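PDB 5MV0: L protein from CAS virus, which probably cleaves capped host mRNAs through its N-terminal endonuclease domain, supplying primers for the viral polymerase in cap-snatching. Local coordinates for residues P154-L157 with L158-L162; A38-A41 with I42-R45; A46-H49 with E50-C54; I60-T63 with K64-L68. All blocks are in the same frame, centred on the assembly; numbering follows the deposited sequence.

How the contacts relate
Contacts 1, 2 and 3 are turns of helices in the interior of the domain, while contact 4 is a turn only partly buried. Contacts 2 and 3 share helix 34-57; contact 1 opens helix 155-170, whose leucines pack against both, Leu161 on the turn of contact 2 and Leu158 on Ile48 of contact 3. Chemistry follows place: a salt bridge along one flank of helix 155-170, a serine and arginine beside water in contact 2, a sulfur over an imidazole near the sheet in contact 3, and an asparagine amide tying a turn together in contact 4. Contacts 3 and 4 meet where helix 34-57 faces strand 60-61.

Contact 1: residues P154-L157 with L158-L162; sequences PERL and LFELL
Arg156 and Glu160 meet because both chains bend at their second torsion: the arginine turns at chi2 55°, and the glutamate folds at chi2 -64°, which swings its carboxylate back over the preceding turn. Arg156 NE then reaches Glu160 OE2 at 3.0 Å in a salt bridge that is close to straight (166°). The carboxylate oxygen offers its anti lone pair, lies almost in the guanidinium plane, and receives a weaker bond from Arg156 NH2 at 3.4 Å. That NH2 also bonds Ser201 OG, so the guanidinium has a second fixed point. Beside it Phe159 runs the same way, its CD2 3.8 Å from Arg156 NE with ring and guanidinium nearly perpendicular; the ring meets Tyr194 edge-to-face.

Pro154 sits at the N-cap, its ring fixing phi where the helix starts. Its O begins the backbone bonding, accepting Leu157 N at 3.0 Å and, only weakly, Leu158 N at 3.5 Å, whereas Phe159 N binds Glu155 O at 2.9 Å and Leu161 N binds Leu157 O at 3.0 Å. Leu157 and Leu161 lie against helix 4-20, places for branched apolar groups. The whole is the first turns of a helix buried on its leucine side, with an i to i+4 salt bridge on another flank.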
# COMPACT_ATOMS: atom_id res chain seq x y z
N PRO B 154 -0.98 4.12 11.57
CA PRO B 154 -1.63 4.87 12.65
C PRO B 154 -2.50 3.96 13.52
O PRO B 154 -3.24 3.11 13.01
CB PRO B 154 -2.49 5.90 11.91
CG PRO B 154 -1.88 6.01 10.53
CD PRO B 154 -1.29 4.65 10.23
N GLU B 155 -2.43 4.17 14.84
CA GLU B 155 -3.16 3.30 15.76
C GLU B 155 -4.66 3.34 15.51
O GLU B 155 -5.36 2.34 15.75
CB GLU B 155 -2.88 3.67 17.22
CG GLU B 155 -3.39 2.60 18.17
CD GLU B 155 -3.21 2.92 19.64
OE1 GLU B 155 -2.66 3.99 19.98
OE2 GLU B 155 -3.64 2.08 20.46
N ARG B 156 -5.18 4.47 15.03
CA ARG B 156 -6.61 4.55 14.77
C ARG B 156 -7.04 3.52 13.73
O ARG B 156 -8.15 2.98 13.80
CB ARG B 156 -6.98 5.96 14.32
CG ARG B 156 -8.47 6.18 14.13
CD ARG B 156 -9.22 5.82 15.40
NE ARG B 156 -10.67 5.95 15.24
CZ ARG B 156 -11.37 7.01 15.62
NH1 ARG B 156 -10.77 8.06 16.18
NH2 ARG B 156 -12.69 7.03 15.44
N LEU B 157 -6.19 3.24 12.75
CA LEU B 157 -6.56 2.27 11.72
C LEU B 157 -6.54 0.84 12.27
O LEU B 157 -7.40 0.03 11.92
CB LEU B 157 -5.64 2.41 10.51
CG LEU B 157 -5.72 3.73 9.75
CD1 LEU B 157 -4.78 3.74 8.54
CD2 LEU B 157 -7.17 4.02 9.31
N LEU B 158 -5.57 0.51 13.13
CA LEU B 158 -5.61 -0.77 13.83
C LEU B 158 -6.88 -0.91 14.64
O LEU B 158 -7.46 -2.00 14.72
CB LEU B 158 -4.40 -0.93 14.76
CG LEU B 158 -3.10 -1.55 14.26
CD1 LEU B 158 -3.29 -3.02 13.83
CD2 LEU B 158 -2.53 -0.72 13.14
N PHE B 159 -7.27 0.17 15.31
CA PHE B 159 -8.52 0.17 16.06
C PHE B 159 -9.71 -0.09 15.15
O PHE B 159 -10.60 -0.88 15.48
CB PHE B 159 -8.72 1.51 16.79
CG PHE B 159 -10.12 1.69 17.30
CD1 PHE B 159 -10.53 1.00 18.45
CD2 PHE B 159 -11.04 2.47 16.62
CE1 PHE B 159 -11.84 1.12 18.91
CE2 PHE B 159 -12.35 2.59 17.07
CZ PHE B 159 -12.75 1.93 18.22
N GLU B 160 -9.77 0.59 14.00
CA GLU B 160 -10.92 0.43 13.11
C GLU B 160 -11.02 -0.98 12.54
O GLU B 160 -12.13 -1.47 12.30
CB GLU B 160 -10.85 1.45 11.96
CG GLU B 160 -11.04 2.88 12.41
CD GLU B 160 -12.41 3.14 13.01
OE1 GLU B 160 -13.39 2.50 12.58
OE2 GLU B 160 -12.52 3.99 13.92
N LEU B 161 -9.88 -1.65 12.31
CA LEU B 161 -9.94 -3.05 11.89
C LEU B 161 -10.72 -3.86 12.91
O LEU B 161 -11.56 -4.69 12.55
CB LEU B 161 -8.53 -3.63 11.75
CG LEU B 161 -7.64 -3.15 10.62
CD1 LEU B 161 -6.36 -3.96 10.67
CD2 LEU B 161 -8.37 -3.32 9.27
N LEU B 162 -10.46 -3.61 14.19
CA LEU B 162 -11.09 -4.36 15.26
C LEU B 162 -12.56 -3.97 15.44
O LEU B 162 -13.44 -4.84 15.52
CB LEU B 162 -10.30 -4.13 16.55
CG LEU B 162 -10.81 -4.76 17.85
CD1 LEU B 162 -10.67 -6.28 17.80
CD2 LEU B 162 -10.07 -4.16 19.06

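Contact 2: residues A38-A41 with I42-R45; sequences AMSA and IRLR
Met39 and Ile42 lie side by side and point the same way. The methionine chain coils at chi2 and chi3; the bends fold SD and CE back beside Ile42 CD1, and Met39 SD comes to rest 4.0 Å from Ile42 CD1. Flexible and unbranched, methionine can mould itself to such a neighbour. Ile42 is stiffer: CG1 stands anti to the carbonyl carbon (chi1 -68°), a setting that lets CD1 lie 3.5 Å from Ala38 O while CG2 stands anti to the backbone N.

A polar pair occupies the next part of the turn. Ser40 OG, placed opposite its own backbone N by a chi1 of 168°, accepts a hydrogen bond from Arg43 NH2 at 3.2 Å, and the oxygen lies in the guanidinium plane. Arg43 was modelled in two conformers, however, and the one described here has unusual values of chi2 and chi3, so this bond is best taken as provisional. A water donates to Ser40 OG at 3.1 Å and takes a weak bond from Arg43 NE. The firmer partner of the serine is Ser29 O, which makes a small hydroxyl fitting at a buried site facing a loop.

Backbone bonds from Ile42 N to Ala38 O and from Leu44 N to Ser40 O, the latter 2.8 Å, keep the turns regular. Around them, Ala41 and Leu44 pack on helix 4-20; Ala38 and Ile42 reach helix 155-170; Ile42 and Arg45 touch helix 181-192. Alanine, with only a methyl, suits positions packed against helices 4-20 and 155-170, and Met39 touches Trp178 and Ile179.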
# COMPACT_ATOMS: atom_id res chain seq x y z
N ALA B 38 -14.35 -9.16 7.18
CA ALA B 38 -14.08 -9.05 8.61
C ALA B 38 -12.95 -9.97 9.03
O ALA B 38 -12.09 -9.58 9.83
CB ALA B 38 -15.35 -9.35 9.43
N MET B 39 -12.93 -11.20 8.50
CA MET B 39 -11.86 -12.12 8.91
C MET B 39 -10.51 -11.68 8.35
O MET B 39 -9.48 -11.83 9.01
CB MET B 39 -12.20 -13.56 8.49
CG MET B 39 -13.44 -14.17 9.20
SD MET B 39 -13.67 -13.74 10.96
CE MET B 39 -12.25 -14.57 11.71
N SER B 40 -10.50 -11.11 7.14
CA SER B 40 -9.25 -10.58 6.61
C SER B 40 -8.73 -9.43 7.46
O SER B 40 -7.52 -9.32 7.70
CB SER B 40 -9.45 -10.16 5.15
OG SER B 40 -8.34 -9.40 4.69
N ALA B 41 -9.62 -8.57 7.94
CA ALA B 41 -9.22 -7.47 8.81
C ALA B 41 -8.61 -7.98 10.11
O ALA B 41 -7.59 -7.47 10.57
CB ALA B 41 -10.42 -6.58 9.10
N ILE B 42 -9.23 -9.01 10.70
CA ILE B 42 -8.70 -9.61 11.93
C ILE B 42 -7.33 -10.24 11.68
O ILE B 42 -6.40 -10.07 12.48
CB ILE B 42 -9.71 -10.62 12.49
CG1 ILE B 42 -10.95 -9.87 12.99
CG2 ILE B 42 -9.07 -11.51 13.59
CD1 ILE B 42 -12.19 -10.75 13.16
N ARG B 43 -7.29 -10.93 10.58
CA ARG B 43 -5.86 -11.49 10.23
C ARG B 43 -4.75 -10.36 9.97
O ARG B 43 -3.61 -10.36 10.46
CB ARG B 43 -5.94 -12.39 9.00
CG ARG B 43 -4.58 -13.01 8.63
CD ARG B 43 -4.38 -13.02 7.12
NE ARG B 43 -5.10 -11.90 6.55
CZ ARG B 43 -4.60 -10.68 6.39
NH1 ARG B 43 -3.33 -10.41 6.74
NH2 ARG B 43 -5.39 -9.75 5.89
N LEU B 44 -5.25 -9.30 9.35
CA LEU B 44 -4.32 -8.19 9.10
C LEU B 44 -3.85 -7.56 10.40
O LEU B 44 -2.67 -7.21 10.55
CB LEU B 44 -5.00 -7.16 8.20
CG LEU B 44 -4.15 -5.96 7.74
CD1 LEU B 44 -2.94 -6.44 6.93
CD2 LEU B 44 -5.01 -4.95 6.95
N ARG B 45 -4.75 -7.40 11.36
CA ARG B 45 -4.35 -6.88 12.67
C ARG B 45 -3.21 -7.71 13.27
O ARG B 45 -2.20 -7.16 13.74
CB ARG B 45 -5.58 -6.86 13.57
CG ARG B 45 -5.35 -6.54 15.02
CD ARG B 45 -6.71 -6.38 15.70
NE ARG B 45 -6.57 -6.11 17.12
CZ ARG B 45 -6.48 -7.05 18.05
NH1 ARG B 45 -6.52 -8.33 17.72
NH2 ARG B 45 -6.35 -6.70 19.32
O HOH W 1 -6.68 -11.98 4.04

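Contact 3: residues A46-H49 with E50-C54; sequences ATIH and ELNCC
Ala46 meets Glu50 through the backbone: its O accepts Glu50 N at 3.0 Å, and the glutamate CG packs 3.4 Å from that same Ala46 O. A chi1 of -66° lays the glutamate chain back along the preceding turn, beside this oxygen. Thr47 continues the pattern, its O taking Leu51 N at 2.9 Å, while its hydroxyl bonds back to Arg43 O, the usual way for a buried threonine to satisfy itself within a helix.

Ile48 runs alongside Asn52, with Ile48 CG2 3.5 Å from Asn52 ND2. Asn52 ND2 bonds Arg149 O, and the Ile48 methyl packs beside it. His49 completes the segment. With CG anti to the backbone N (chi1 -178°) the imidazole stands out from the helix, and Cys53, one turn on, brings SG over one face, 3.9 Å from the centroid of the His49 ring and 22° off its normal. The sulfur is displaced toward the rim; its nearest ring atom is His49 CE1, at 3.6 Å from Cys53 SG. Both ring nitrogens are engaged, ND1 with Arg149 N and NE2, weakly, with Ser105 O, which fixes the rotation of the ring; a polarisable sulfur suits contact with an aromatic face.

The buried polar groups thus bind the loop around Arg149 to the helix. Glu50 has partners beyond the helix: OE1 bonds His61 NE2, and OE2 lies close to Asp88 OD1. Such neighbouring carboxylates, in a domain of the PDDEXK clan, are consistent with the acidic metal-binding centre expected of an endonuclease, with His61 helping to position Glu50.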
# COMPACT_ATOMS: atom_id res chain seq x y z
N ALA B 46 -3.35 -9.04 13.24
CA ALA B 46 -2.31 -9.91 13.76
C ALA B 46 -1.04 -9.84 12.93
O ALA B 46 0.07 -9.89 13.47
CB ALA B 46 -2.82 -11.36 13.83
N THR B 47 -1.18 -9.73 11.60
CA THR B 47 -0.01 -9.68 10.72
C THR B 47 0.78 -8.39 10.90
O THR B 47 2.02 -8.39 10.81
CB THR B 47 -0.43 -9.84 9.25
OG1 THR B 47 -1.08 -11.10 9.08
CG2 THR B 47 0.77 -9.82 8.36
N ILE B 48 0.09 -7.27 11.12
CA ILE B 48 0.77 -6.00 11.41
C ILE B 48 1.62 -6.14 12.68
O ILE B 48 2.79 -5.72 12.73
CB ILE B 48 -0.27 -4.86 11.53
CG1 ILE B 48 -0.96 -4.64 10.17
CG2 ILE B 48 0.38 -3.58 12.05
CD1 ILE B 48 -2.17 -3.70 10.23
N HIS B 49 1.04 -6.72 13.73
CA HIS B 49 1.79 -6.98 14.95
C HIS B 49 3.05 -7.81 14.68
O HIS B 49 4.14 -7.46 15.14
CB HIS B 49 0.89 -7.69 15.95
CG HIS B 49 1.53 -7.98 17.27
ND1 HIS B 49 2.05 -6.98 18.08
CD2 HIS B 49 1.72 -9.14 17.94
CE1 HIS B 49 2.52 -7.53 19.19
NE2 HIS B 49 2.33 -8.83 19.13
N GLU B 50 2.90 -8.93 13.95
CA GLU B 50 4.05 -9.77 13.61
C GLU B 50 5.10 -8.98 12.86
O GLU B 50 6.30 -9.09 13.14
CB GLU B 50 3.64 -10.96 12.73
CG GLU B 50 2.75 -12.00 13.34
CD GLU B 50 2.17 -12.92 12.26
OE1 GLU B 50 2.60 -12.82 11.08
OE2 GLU B 50 1.28 -13.73 12.58
N LEU B 51 4.67 -8.22 11.85
CA LEU B 51 5.61 -7.44 11.04
C LEU B 51 6.42 -6.48 11.90
O LEU B 51 7.65 -6.40 11.78
CB LEU B 51 4.85 -6.65 9.97
CG LEU B 51 5.73 -5.76 9.09
CD1 LEU B 51 6.87 -6.59 8.50
CD2 LEU B 51 4.91 -5.10 7.99
N ASN B 52 5.75 -5.73 12.77
CA ASN B 52 6.48 -4.72 13.52
C ASN B 52 7.34 -5.33 14.62
O ASN B 52 8.40 -4.78 14.94
CB ASN B 52 5.48 -3.70 14.06
CG ASN B 52 4.92 -2.84 12.93
OD1 ASN B 52 5.67 -2.42 12.04
ND2 ASN B 52 3.62 -2.58 12.94
N CYS B 53 6.93 -6.47 15.19
CA CYS B 53 7.83 -7.18 16.09
C CYS B 53 9.09 -7.62 15.35
O CYS B 53 10.21 -7.48 15.87
CB CYS B 53 7.13 -8.39 16.72
SG CYS B 53 5.86 -7.97 17.94
N CYS B 54 8.94 -8.12 14.12
CA CYS B 54 10.09 -8.51 13.32
C CYS B 54 11.00 -7.33 13.04
O CYS B 54 12.22 -7.42 13.18
CB CYS B 54 9.65 -9.14 12.01
SG CYS B 54 8.93 -10.77 12.19

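Contact 4: residues I60-T63 with K64-L68; sequences IHNT and KEISL. With PO4 (phosphate ion), chain F.
Hydrogen bonds between Asn62 and Ile66 dominate. The side-chain amide grips the isoleucine backbone twice: Ile66 N reaches Asn62 OD1 at 3.0 Å, and Asn62 ND2 reaches Ile66 O at 2.9 Å, each in the plane of the carbonyl it meets. A carboxamide, offering acceptor and donor together, fits this task. With CG anti to the backbone N (chi1 -177°) it spans the turn, and ND2 also serves Pro87 O.

Among backbone bonds, Glu65 N closes the type I turn on Asn62 O at 3.0 Å, approaching from above the carbonyl plane. Asn62 also centres an inverse gamma turn.

Water adds a further link, donating to Asn62 OD1 and accepting Lys64 N, each at 3.0 Å. Van der Waals contact is slight: Ile66 CG1 lies 3.4 Å from the amide oxygen Asn62 OD1.

At Ser67, the N-cap of helix 68-73, Ser67 OG accepts Met70 N and donates to O3 of a phosphate ion, probably from the crystallisation liquor, at 2.8 Å; Ser119 of the third subunit binds the ion too. The turn joins strand 60-61, paired with strand 89-93, to helix 68-73, with Ile66 resting on Tyr90.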
# COMPACT_ATOMS: atom_id res chain seq x y z
N ILE B 60 13.59 -11.52 9.88
CA ILE B 60 12.76 -11.70 8.69
C ILE B 60 11.34 -12.05 9.11
O ILE B 60 11.13 -12.96 9.91
CB ILE B 60 13.35 -12.80 7.79
CG1 ILE B 60 14.73 -12.38 7.27
CG2 ILE B 60 12.40 -13.15 6.64
CD1 ILE B 60 15.53 -13.56 6.77
N HIS B 61 10.36 -11.33 8.56
CA HIS B 61 8.97 -11.73 8.71
C HIS B 61 8.68 -12.91 7.79
O HIS B 61 8.88 -12.81 6.57
CB HIS B 61 8.05 -10.56 8.39
CG HIS B 61 6.60 -10.81 8.69
ND1 HIS B 61 5.59 -10.10 8.08
CD2 HIS B 61 6.00 -11.66 9.56
CE1 HIS B 61 4.42 -10.51 8.54
NE2 HIS B 61 4.64 -11.45 9.44
N ASN B 62 8.21 -14.01 8.36
CA ASN B 62 8.15 -15.30 7.66
C ASN B 62 6.86 -15.45 6.84
O ASN B 62 6.07 -16.37 7.04
CB ASN B 62 8.30 -16.43 8.67
CG ASN B 62 8.33 -17.80 8.02
OD1 ASN B 62 8.59 -17.93 6.82
ND2 ASN B 62 8.08 -18.84 8.82
N THR B 63 6.68 -14.54 5.87
CA THR B 63 5.47 -14.56 5.04
C THR B 63 5.43 -15.74 4.07
O THR B 63 4.34 -16.09 3.59
CB THR B 63 5.34 -13.26 4.24
OG1 THR B 63 6.42 -13.15 3.31
CG2 THR B 63 5.35 -12.06 5.17
N LYS B 64 6.56 -16.35 3.73
CA LYS B 64 6.50 -17.55 2.92
C LYS B 64 6.19 -18.78 3.74
O LYS B 64 6.04 -19.87 3.17
CB LYS B 64 7.80 -17.74 2.14
CG LYS B 64 8.07 -16.62 1.15
CD LYS B 64 9.37 -16.85 0.43
CE LYS B 64 10.20 -15.60 0.33
NZ LYS B 64 11.47 -15.91 -0.39
N GLU B 65 6.12 -18.63 5.06
CA GLU B 65 5.70 -19.69 5.98
C GLU B 65 6.59 -20.92 5.86
O GLU B 65 6.11 -22.05 5.83
CB GLU B 65 4.22 -20.04 5.76
CG GLU B 65 3.32 -18.83 5.96
CD GLU B 65 1.85 -19.16 5.97
OE1 GLU B 65 1.46 -20.25 5.50
OE2 GLU B 65 1.06 -18.31 6.44
N ILE B 66 7.90 -20.71 5.78
CA ILE B 66 8.80 -21.84 5.89
C ILE B 66 8.77 -22.37 7.32
O ILE B 66 8.49 -21.64 8.29
CB ILE B 66 10.24 -21.49 5.46
CG1 ILE B 66 10.87 -20.48 6.41
CG2 ILE B 66 10.26 -20.99 4.01
CD1 ILE B 66 12.34 -20.25 6.12
N SER B 67 9.04 -23.66 7.46
CA SER B 67 8.96 -24.32 8.75
C SER B 67 10.28 -24.20 9.50
O SER B 67 11.30 -23.78 8.96
CB SER B 67 8.61 -25.80 8.56
OG SER B 67 9.65 -26.43 7.85
N LEU B 68 10.25 -24.60 10.77
CA LEU B 68 11.48 -24.69 11.54
C LEU B 68 12.50 -25.60 10.85
O LEU B 68 13.68 -25.25 10.74
CB LEU B 68 11.17 -25.19 12.94
CG LEU B 68 12.38 -25.46 13.83
CD1 LEU B 68 13.09 -24.17 14.08
CD2 LEU B 68 11.90 -26.10 15.13
P PO4 F . 8.21 -29.69 7.98
O1 PO4 F . 7.05 -30.64 7.78
O2 PO4 F . 8.09 -29.03 9.34
O3 PO4 F . 8.31 -28.67 6.88
O4 PO4 F . 9.48 -30.50 7.95
O HOH W 2 9.36 -16.05 4.62
O HOH W 3 1.99 -15.66 4.58